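Local coordinates for protein solute carrier family 15 member 1 (Mus musculus, PDB 5A9D) that takes up dietary di- and tripeptides into intestinal cells by coupling their transport to protons, and is represented here by its immunoglobulin-like extracellular domain, at residues 105-118 / 130-144. Residues are numbered along the deposited sequence; the frame is centred on the assembly and turned at random.
Sequences LNEMVTIKMSGKVY and QFFPSGEKQYTINTT
Strands 109-113 and 138-142 run antiparallel, their axes 4.8 Å apart at closest approach, with Thr-110/Asn-142 and Lys-112/Thr-140 as hydrogen-bonded pairs and Ile-111/Ile-141 as the non-hydrogen-bonded pair between them. A type I' turn from Met-113 to Lys-116 then carries the chain into strand 116-121, whose side chains meet strand 125-132 of the facing sheet. Met-113 lies between the layers: chi1 of 178° swings CG away from the backbone N, and the chain, extended through chi2, carries SD over the centre of the Phe-132 ring, 3.8 Å from the centroid, a Met-aromatic contact. A bend at chi3 then turns its CE to the Tyr-139 ring, 3.3 Å from CD1. Tyr-118 OH meets the Phe-132 ring in plane at its edge, 3.2 Å from CE1, and is hydrogen-bonded to Ile-99 O on strand 97-103. Gln-130 extends across one face of the Tyr-118 ring, its NE2 over the ring centre and bonded to Val-117 O at 2.8 Å; this donor stands 60° out of the carbonyl plane. Lys-116 passes Phe-132 with its aliphatic chain, then bends at its last torsion (chi4 81°), which brings NZ to Phe-131 O at 3.1 Å, almost in line with the C=O. At the far end, Thr-143 OG1 gives its proton to Met-108 O (2.9 Å), and water joins that oxygen to Thr-144 N. Another water links Thr-110 O, Thr-140 OG1 and Asn-142 ND2 on the face that carries Lys-112. The pairing thus joins neighbouring strands of one sheet, while Met-113, Lys-116 and Tyr-118 reach across to 130-132 in the other sheet of an immunoglobulin-like sandwich. Sulfur and rings pack beside Phe-101 and Ile-99, and the Gln-130 amide and Lys-116 ammonium group add hydrogen bonds to backbone carbonyls, tying the layers together by polar as well as apolar contacts.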
ATOM      1  N   LEU A 105     -18.170  -9.166  -4.887  1.00 37.35           N
ATOM      2  CA  LEU A 105     -18.514 -10.385  -5.606  1.00 37.99           C
ATOM      3  C   LEU A 105     -17.537 -11.499  -5.266  1.00 43.07           C
ATOM      4  O   LEU A 105     -16.466 -11.217  -4.736  1.00 40.10           O
ATOM      5  CB  LEU A 105     -18.552 -10.122  -7.132  1.00 37.24           C
ATOM      6  CG  LEU A 105     -19.372  -8.904  -7.585  1.00 41.35           C
ATOM      7  CD1 LEU A 105     -19.208  -8.685  -9.073  1.00 41.48           C
ATOM      8  CD2 LEU A 105     -20.842  -9.021  -7.186  1.00 41.75           C
ATOM      9  N   ASN A 106     -17.907 -12.762  -5.591  1.00 42.28           N
ATOM     10  CA  ASN A 106     -17.120 -13.964  -5.307  1.00 45.20           C
ATOM     11  C   ASN A 106     -16.059 -14.267  -6.385  1.00 52.42           C
ATOM     12  O   ASN A 106     -15.277 -15.218  -6.251  1.00 56.92           O
ATOM     13  CB  ASN A 106     -18.065 -15.171  -5.050  1.00 46.70           C
ATOM     14  CG  ASN A 106     -18.981 -14.925  -3.865  1.00 70.74           C
ATOM     15  OD1 ASN A 106     -18.557 -14.440  -2.803  1.00 60.74           O
ATOM     16  ND2 ASN A 106     -20.271 -15.184  -4.037  1.00 66.28           N
ATOM     17  N   GLU A 107     -16.033 -13.446  -7.433  1.00 45.68           N
ATOM     18  CA  GLU A 107     -15.081 -13.506  -8.543  1.00 45.16           C
ATOM     19  C   GLU A 107     -14.399 -12.144  -8.638  1.00 45.59           C
ATOM     20  O   GLU A 107     -14.956 -11.142  -8.181  1.00 41.17           O
ATOM     21  CB  GLU A 107     -15.784 -13.814  -9.893  1.00 47.43           C
ATOM     22  CG  GLU A 107     -16.562 -15.132  -9.954  1.00 60.07           C
ATOM     23  CD  GLU A 107     -15.805 -16.418  -9.665  1.00 92.25           C
ATOM     24  OE1 GLU A 107     -14.612 -16.514 -10.041  1.00 89.92           O
ATOM     25  OE2 GLU A 107     -16.419 -17.345  -9.085  1.00 89.68           O
ATOM     26  N   MET A 108     -13.207 -12.111  -9.239  1.00 42.67           N
ATOM     27  CA  MET A 108     -12.434 -10.893  -9.463  1.00 40.65           C
ATOM     28  C   MET A 108     -13.181  -9.975 -10.438  1.00 40.53           C
ATOM     29  O   MET A 108     -13.950 -10.441 -11.279  1.00 39.57           O
ATOM     30  CB  MET A 108     -11.078 -11.244 -10.079  1.00 45.03           C
ATOM     31  CG  MET A 108     -10.094 -11.844  -9.103  1.00 51.63           C
ATOM     32  SD  MET A 108      -8.640 -12.394 -10.023  1.00 59.27           S
ATOM     33  CE  MET A 108      -7.690 -13.191  -8.696  1.00 58.97           C
ATOM     34  N   VAL A 109     -12.915  -8.677 -10.351  1.00 35.56           N
ATOM     35  CA  VAL A 109     -13.527  -7.688 -11.227  1.00 35.36           C
ATOM     36  C   VAL A 109     -12.450  -6.798 -11.835  1.00 37.27           C
ATOM     37  O   VAL A 109     -11.451  -6.519 -11.191  1.00 35.99           O
ATOM     38  CB  VAL A 109     -14.638  -6.843 -10.535  1.00 38.38           C
ATOM     39  CG1 VAL A 109     -15.835  -7.693 -10.141  1.00 40.04           C
ATOM     40  CG2 VAL A 109     -14.111  -6.036  -9.353  1.00 36.89           C
ATOM     41  N   THR A 110     -12.678  -6.326 -13.053  1.00 33.65           N
ATOM     42  CA  THR A 110     -11.789  -5.399 -13.722  1.00 32.66           C
ATOM     43  C   THR A 110     -12.604  -4.171 -14.055  1.00 35.47           C
ATOM     44  O   THR A 110     -13.714  -4.270 -14.579  1.00 34.30           O
ATOM     45  CB  THR A 110     -11.075  -6.062 -14.913  1.00 37.41           C
ATOM     46  OG1 THR A 110     -10.130  -6.979 -14.381  1.00 37.28           O
ATOM     47  CG2 THR A 110     -10.327  -5.038 -15.800  1.00 35.94           C
ATOM     48  N   ILE A 111     -12.062  -3.007 -13.722  1.00 32.09           N
ATOM     49  CA  ILE A 111     -12.723  -1.739 -13.970  1.00 30.49           C
ATOM     50  C   ILE A 111     -11.860  -0.952 -14.888  1.00 33.31           C
ATOM     51  O   ILE A 111     -10.658  -0.854 -14.646  1.00 30.20           O
ATOM     52  CB  ILE A 111     -13.031  -0.923 -12.671  1.00 31.68           C
ATOM     53  CG1 ILE A 111     -13.790  -1.775 -11.660  1.00 32.23           C
ATOM     54  CG2 ILE A 111     -13.797   0.375 -13.013  1.00 31.45           C
ATOM     55  CD1 ILE A 111     -12.886  -2.386 -10.558  1.00 26.92           C
ATOM     56  N   LYS A 112     -12.478  -0.355 -15.933  1.00 30.14           N
ATOM     57  CA  LYS A 112     -11.765   0.497 -16.878  1.00 32.15           C
ATOM     58  C   LYS A 112     -12.492   1.837 -16.835  1.00 37.10           C
ATOM     59  O   LYS A 112     -13.718   1.876 -16.996  1.00 35.18           O
ATOM     60  CB  LYS A 112     -11.750  -0.084 -18.314  1.00 35.50           C
ATOM     61  CG  LYS A 112     -11.028  -1.429 -18.429  1.00 40.23           C
ATOM     62  CD  LYS A 112     -10.376  -1.590 -19.780  1.00 49.77           C
ATOM     63  CE  LYS A 112      -9.801  -2.969 -19.991  1.00 63.58           C
ATOM     64  NZ  LYS A 112      -9.369  -3.175 -21.405  1.00 80.14           N
ATOM     65  N   MET A 113     -11.760   2.912 -16.533  1.00 34.80           N
ATOM     66  CA  MET A 113     -12.350   4.254 -16.441  1.00 36.29           C
ATOM     67  C   MET A 113     -11.381   5.267 -16.997  1.00 39.60           C
ATOM     68  O   MET A 113     -10.260   5.363 -16.502  1.00 36.17           O
ATOM     69  CB  MET A 113     -12.710   4.608 -14.990  1.00 37.69           C
ATOM     70  CG  MET A 113     -13.293   6.035 -14.837  1.00 44.14           C
ATOM     71  SD  MET A 113     -13.562   6.548 -13.115  1.00 49.00           S
ATOM     72  CE  MET A 113     -15.182   6.114 -12.899  1.00 46.52           C
ATOM     73  N   SER A 114     -11.838   6.062 -17.990  1.00 41.75           N
ATOM     74  CA  SER A 114     -11.094   7.150 -18.642  1.00 43.57           C
ATOM     75  C   SER A 114      -9.630   6.799 -18.884  1.00 46.85           C
ATOM     76  O   SER A 114      -8.754   7.537 -18.445  1.00 49.00           O
ATOM     77  CB  SER A 114     -11.198   8.449 -17.829  1.00 48.78           C
ATOM     78  OG  SER A 114     -12.501   8.712 -17.338  1.00 58.55           O
ATOM     79  N   GLY A 115      -9.379   5.659 -19.531  1.00 42.15           N
ATOM     80  CA  GLY A 115      -8.021   5.197 -19.848  1.00 41.67           C
ATOM     81  C   GLY A 115      -7.242   4.562 -18.703  1.00 43.77           C
ATOM     82  O   GLY A 115      -6.125   4.086 -18.907  1.00 47.39           O
ATOM     83  N   LYS A 116      -7.809   4.550 -17.487  1.00 37.75           N
ATOM     84  CA  LYS A 116      -7.181   3.909 -16.315  1.00 36.18           C
ATOM     85  C   LYS A 116      -7.819   2.545 -16.048  1.00 36.21           C
ATOM     86  O   LYS A 116      -8.951   2.318 -16.462  1.00 35.65           O
ATOM     87  CB  LYS A 116      -7.196   4.827 -15.080  1.00 38.39           C
ATOM     88  CG  LYS A 116      -6.311   6.071 -15.337  1.00 39.77           C
ATOM     89  CD  LYS A 116      -6.171   6.937 -14.120  1.00 48.33           C
ATOM     90  CE  LYS A 116      -5.247   8.109 -14.400  1.00 48.36           C
ATOM     91  NZ  LYS A 116      -5.959   9.198 -15.110  1.00 73.81           N
ATOM     92  N   VAL A 117      -7.069   1.618 -15.449  1.00 30.27           N
ATOM     93  CA  VAL A 117      -7.513   0.252 -15.212  1.00 30.65           C
ATOM     94  C   VAL A 117      -7.278  -0.116 -13.757  1.00 33.13           C
ATOM     95  O   VAL A 117      -6.246   0.213 -13.188  1.00 33.29           O
ATOM     96  CB  VAL A 117      -6.779  -0.775 -16.166  1.00 37.45           C
ATOM     97  CG1 VAL A 117      -7.304  -2.193 -15.987  1.00 36.34           C
ATOM     98  CG2 VAL A 117      -6.893  -0.370 -17.621  1.00 40.07           C
ATOM     99  N   TYR A 118      -8.211  -0.854 -13.193  1.00 30.91           N
ATOM    100  CA  TYR A 118      -8.164  -1.440 -11.869  1.00 29.41           C
ATOM    101  C   TYR A 118      -8.385  -2.910 -12.203  1.00 33.53           C
ATOM    102  O   TYR A 118      -9.522  -3.354 -12.372  1.00 32.41           O
ATOM    103  CB  TYR A 118      -9.310  -0.948 -11.006  1.00 28.31           C
ATOM    104  CG  TYR A 118      -9.387   0.548 -10.787  1.00 27.57           C
ATOM    105  CD1 TYR A 118     -10.024   1.372 -11.704  1.00 28.63           C
ATOM    106  CD2 TYR A 118      -8.948   1.119  -9.596  1.00 28.10           C
ATOM    107  CE1 TYR A 118     -10.144   2.749 -11.482  1.00 29.72           C
ATOM    108  CE2 TYR A 118      -9.097   2.486  -9.345  1.00 28.39           C
ATOM    109  CZ  TYR A 118      -9.730   3.286 -10.272  1.00 30.10           C
ATOM    110  OH  TYR A 118      -9.894   4.614 -10.012  1.00 25.88           O
ATOM    111  N   GLN A 130      -7.035   5.911  -7.928  1.00 29.41           N
ATOM    112  CA  GLN A 130      -6.485   6.494  -9.151  1.00 29.79           C
ATOM    113  C   GLN A 130      -7.263   7.807  -9.313  1.00 31.50           C
ATOM    114  O   GLN A 130      -8.376   7.922  -8.779  1.00 30.74           O
ATOM    115  CB  GLN A 130      -6.578   5.546 -10.350  1.00 31.61           C
ATOM    116  CG  GLN A 130      -5.656   4.324 -10.160  1.00 36.35           C
ATOM    117  CD  GLN A 130      -5.517   3.507 -11.406  1.00 41.93           C
ATOM    118  OE1 GLN A 130      -4.688   3.769 -12.250  1.00 42.48           O
ATOM    119  NE2 GLN A 130      -6.282   2.460 -11.518  1.00 36.14           N
ATOM    120  N   PHE A 131      -6.649   8.814  -9.934  1.00 28.64           N
ATOM    121  CA  PHE A 131      -7.172  10.172  -9.985  1.00 31.44           C
ATOM    122  C   PHE A 131      -7.617  10.626 -11.370  1.00 37.81           C
ATOM    123  O   PHE A 131      -7.021  10.281 -12.386  1.00 34.99           O
ATOM    124  CB  PHE A 131      -6.150  11.150  -9.362  1.00 34.79           C
ATOM    125  CG  PHE A 131      -5.941  10.865  -7.879  1.00 36.02           C
ATOM    126  CD1 PHE A 131      -5.149   9.808  -7.460  1.00 35.91           C
ATOM    127  CD2 PHE A 131      -6.506  11.682  -6.910  1.00 39.54           C
ATOM    128  CE1 PHE A 131      -4.994   9.521  -6.095  1.00 37.58           C
ATOM    129  CE2 PHE A 131      -6.315  11.420  -5.547  1.00 41.43           C
ATOM    130  CZ  PHE A 131      -5.596  10.315  -5.145  1.00 37.47           C
ATOM    131  N   PHE A 132      -8.724  11.383 -11.383  1.00 36.70           N
ATOM    132  CA  PHE A 132      -9.423  11.808 -12.594  1.00 36.78           C
ATOM    133  C   PHE A 132      -9.830  13.247 -12.516  1.00 42.79           C
ATOM    134  O   PHE A 132     -10.164  13.721 -11.424  1.00 41.87           O
ATOM    135  CB  PHE A 132     -10.714  10.953 -12.785  1.00 37.07           C
ATOM    136  CG  PHE A 132     -10.451   9.461 -12.832  1.00 36.10           C
ATOM    137  CD1 PHE A 132     -10.407   8.710 -11.663  1.00 35.89           C
ATOM    138  CD2 PHE A 132     -10.208   8.820 -14.043  1.00 35.43           C
ATOM    139  CE1 PHE A 132     -10.062   7.355 -11.701  1.00 34.49           C
ATOM    140  CE2 PHE A 132      -9.933   7.453 -14.080  1.00 36.44           C
ATOM    141  CZ  PHE A 132      -9.874   6.728 -12.914  1.00 32.82           C
ATOM    142  N   PRO A 133      -9.899  13.962 -13.676  1.00 43.48           N
ATOM    143  CA  PRO A 133     -10.419  15.341 -13.644  1.00 44.50           C
ATOM    144  C   PRO A 133     -11.911  15.322 -13.270  1.00 49.95           C
ATOM    145  O   PRO A 133     -12.572  14.284 -13.428  1.00 45.60           O
ATOM    146  CB  PRO A 133     -10.216  15.822 -15.086  1.00 48.47           C
ATOM    147  CG  PRO A 133      -9.248  14.862 -15.704  1.00 51.56           C
ATOM    148  CD  PRO A 133      -9.555  13.555 -15.055  1.00 44.53           C
ATOM    149  N   SER A 134     -12.457  16.460 -12.794  1.00 51.93           N
ATOM    150  CA  SER A 134     -13.866  16.544 -12.378  1.00 52.71           C
ATOM    151  C   SER A 134     -14.884  16.220 -13.476  1.00 56.27           C
ATOM    152  O   SER A 134     -14.570  16.273 -14.664  1.00 55.85           O
ATOM    153  CB  SER A 134     -14.184  17.916 -11.782  1.00 58.19           C
ATOM    154  OG  SER A 134     -13.102  18.817 -11.825  1.00 71.06           O
ATOM    155  N   GLY A 135     -16.099  15.902 -13.052  1.00 52.98           N
ATOM    156  CA  GLY A 135     -17.213  15.641 -13.947  1.00 53.49           C
ATOM    157  C   GLY A 135     -17.599  14.193 -14.026  1.00 52.83           C
ATOM    158  O   GLY A 135     -16.848  13.328 -13.570  1.00 50.77           O
ATOM    159  N   GLU A 136     -18.799  13.919 -14.576  1.00 49.51           N
ATOM    160  CA  GLU A 136     -19.319  12.542 -14.747  1.00 47.68           C
ATOM    161  C   GLU A 136     -18.327  11.741 -15.642  1.00 49.28           C
ATOM    162  O   GLU A 136     -17.891  12.235 -16.673  1.00 47.42           O
ATOM    163  CB  GLU A 136     -20.725  12.614 -15.375  1.00 51.90           C
ATOM    164  CG  GLU A 136     -21.373  11.302 -15.769  1.00 63.70           C
ATOM    165  CD  GLU A 136     -22.695  11.463 -16.492  1.00 91.53           C
ATOM    166  OE1 GLU A 136     -22.681  11.833 -17.688  1.00 86.61           O
ATOM    167  OE2 GLU A 136     -23.747  11.172 -15.875  1.00 97.07           O
ATOM    168  N   LYS A 137     -17.930  10.548 -15.208  1.00 45.52           N
ATOM    169  CA  LYS A 137     -16.998   9.697 -15.957  1.00 45.62           C
ATOM    170  C   LYS A 137     -17.714   8.405 -16.300  1.00 50.90           C
ATOM    171  O   LYS A 137     -18.389   7.820 -15.438  1.00 49.15           O
ATOM    172  CB  LYS A 137     -15.725   9.334 -15.115  1.00 44.42           C
ATOM    173  CG  LYS A 137     -14.868  10.509 -14.630  1.00 50.31           C
ATOM    174  CD  LYS A 137     -14.207  11.252 -15.772  1.00 64.29           C
ATOM    175  CE  LYS A 137     -14.190  12.725 -15.477  1.00 73.41           C
ATOM    176  NZ  LYS A 137     -13.742  13.524 -16.633  1.00 60.25           N
ATOM    177  N   GLN A 138     -17.534   7.938 -17.536  1.00 46.88           N
ATOM    178  CA  GLN A 138     -18.079   6.653 -17.951  1.00 46.34           C
ATOM    179  C   GLN A 138     -17.073   5.572 -17.525  1.00 45.72           C
ATOM    180  O   GLN A 138     -15.875   5.807 -17.549  1.00 45.70           O
ATOM    181  CB  GLN A 138     -18.274   6.599 -19.468  1.00 50.17           C
ATOM    182  CG  GLN A 138     -19.489   7.361 -19.962  1.00 72.31           C
ATOM    183  CD  GLN A 138     -20.224   6.540 -20.977  1.00 95.13           C
ATOM    184  OE1 GLN A 138     -19.904   6.569 -22.176  1.00 89.10           O
ATOM    185  NE2 GLN A 138     -21.181   5.737 -20.503  1.00 88.92           N
ATOM    186  N   TYR A 139     -17.551   4.395 -17.136  1.00 39.42           N
ATOM    187  CA  TYR A 139     -16.665   3.286 -16.799  1.00 36.51           C
ATOM    188  C   TYR A 139     -17.302   1.935 -17.068  1.00 43.88           C
ATOM    189  O   TYR A 139     -18.527   1.828 -17.215  1.00 44.42           O
ATOM    190  CB  TYR A 139     -16.108   3.384 -15.364  1.00 34.53           C
ATOM    191  CG  TYR A 139     -17.112   3.244 -14.246  1.00 35.51           C
ATOM    192  CD1 TYR A 139     -17.847   4.341 -13.798  1.00 38.11           C
ATOM    193  CD2 TYR A 139     -17.265   2.039 -13.573  1.00 34.57           C
ATOM    194  CE1 TYR A 139     -18.727   4.228 -12.722  1.00 36.91           C
ATOM    195  CE2 TYR A 139     -18.151   1.910 -12.516  1.00 35.83           C
ATOM    196  CZ  TYR A 139     -18.873   3.004 -12.088  1.00 39.16           C
ATOM    197  OH  TYR A 139     -19.698   2.840 -11.021  1.00 40.02           O
ATOM    198  N   THR A 140     -16.466   0.904 -17.190  1.00 38.60           N
ATOM    199  CA  THR A 140     -16.985  -0.424 -17.432  1.00 37.08           C
ATOM    200  C   THR A 140     -16.544  -1.344 -16.364  1.00 35.83           C
ATOM    201  O   THR A 140     -15.456  -1.193 -15.837  1.00 33.69           O
ATOM    202  CB  THR A 140     -16.573  -0.996 -18.813  1.00 40.22           C
ATOM    203  OG1 THR A 140     -15.184  -1.324 -18.782  1.00 48.16           O
ATOM    204  CG2 THR A 140     -16.906  -0.073 -19.975  1.00 38.49           C
ATOM    205  N   ILE A 141     -17.340  -2.375 -16.126  1.00 33.47           N
ATOM    206  CA  ILE A 141     -17.014  -3.411 -15.167  1.00 33.64           C
ATOM    207  C   ILE A 141     -17.182  -4.743 -15.876  1.00 40.38           C
ATOM    208  O   ILE A 141     -18.253  -5.030 -16.391  1.00 40.43           O
ATOM    209  CB  ILE A 141     -17.864  -3.343 -13.869  1.00 35.42           C
ATOM    210  CG1 ILE A 141     -17.574  -2.067 -13.057  1.00 34.60           C
ATOM    211  CG2 ILE A 141     -17.607  -4.604 -13.005  1.00 35.29           C
ATOM    212  CD1 ILE A 141     -18.692  -1.725 -12.062  1.00 41.68           C
ATOM    213  N   ASN A 142     -16.125  -5.542 -15.903  1.00 39.18           N
ATOM    214  CA  ASN A 142     -16.146  -6.869 -16.513  1.00 41.64           C
ATOM    215  C   ASN A 142     -15.756  -7.916 -15.480  1.00 44.58           C
ATOM    216  O   ASN A 142     -14.802  -7.730 -14.719  1.00 42.83           O
ATOM    217  CB  ASN A 142     -15.295  -6.917 -17.785  1.00 43.11           C
ATOM    218  CG  ASN A 142     -15.954  -6.169 -18.931  1.00 62.92           C
ATOM    219  OD1 ASN A 142     -16.716  -6.739 -19.712  1.00 59.80           O
ATOM    220  ND2 ASN A 142     -15.729  -4.860 -19.029  1.00 46.10           N
ATOM    221  N   THR A 143     -16.585  -8.953 -15.375  1.00 43.00           N
ATOM    222  CA  THR A 143     -16.457 -10.050 -14.417  1.00 43.42           C
ATOM    223  C   THR A 143     -17.182 -11.298 -14.929  1.00 52.34           C
ATOM    224  O   THR A 143     -18.113 -11.188 -15.736  1.00 53.48           O
ATOM    225  CB  THR A 143     -16.972  -9.609 -13.019  1.00 46.79           C
ATOM    226  OG1 THR A 143     -16.733 -10.636 -12.056  1.00 45.48           O
ATOM    227  CG2 THR A 143     -18.453  -9.185 -13.012  1.00 45.16           C
ATOM    228  N   THR A 144     -16.746 -12.489 -14.450  1.00 50.98           N
ATOM    229  CA  THR A 144     -17.368 -13.783 -14.762  1.00 53.33           C
ATOM    230  C   THR A 144     -18.516 -14.066 -13.748  1.00 58.19           C
ATOM    231  O   THR A 144     -19.289 -15.011 -13.936  1.00 61.48           O
ATOM    232  CB  THR A 144     -16.311 -14.916 -14.751  1.00 59.48           C
ATOM    233  OG1 THR A 144     -15.688 -14.985 -13.459  1.00 51.05           O
ATOM    234  CG2 THR A 144     -15.259 -14.773 -15.857  1.00 58.33           C
TER
HETATM  235  O   HOH W   1     -14.071 -12.564 -13.049  1.00 42.37           O
HETATM  236  O   HOH W   2     -13.850  -3.427 -17.452  1.00 43.64           O
HETATM  237  O   HOH W   3     -14.156   5.901 -19.647  1.00 53.27           O
HETATM  238  O   HOH W   4      -4.400   2.456 -14.633  1.00 33.87           O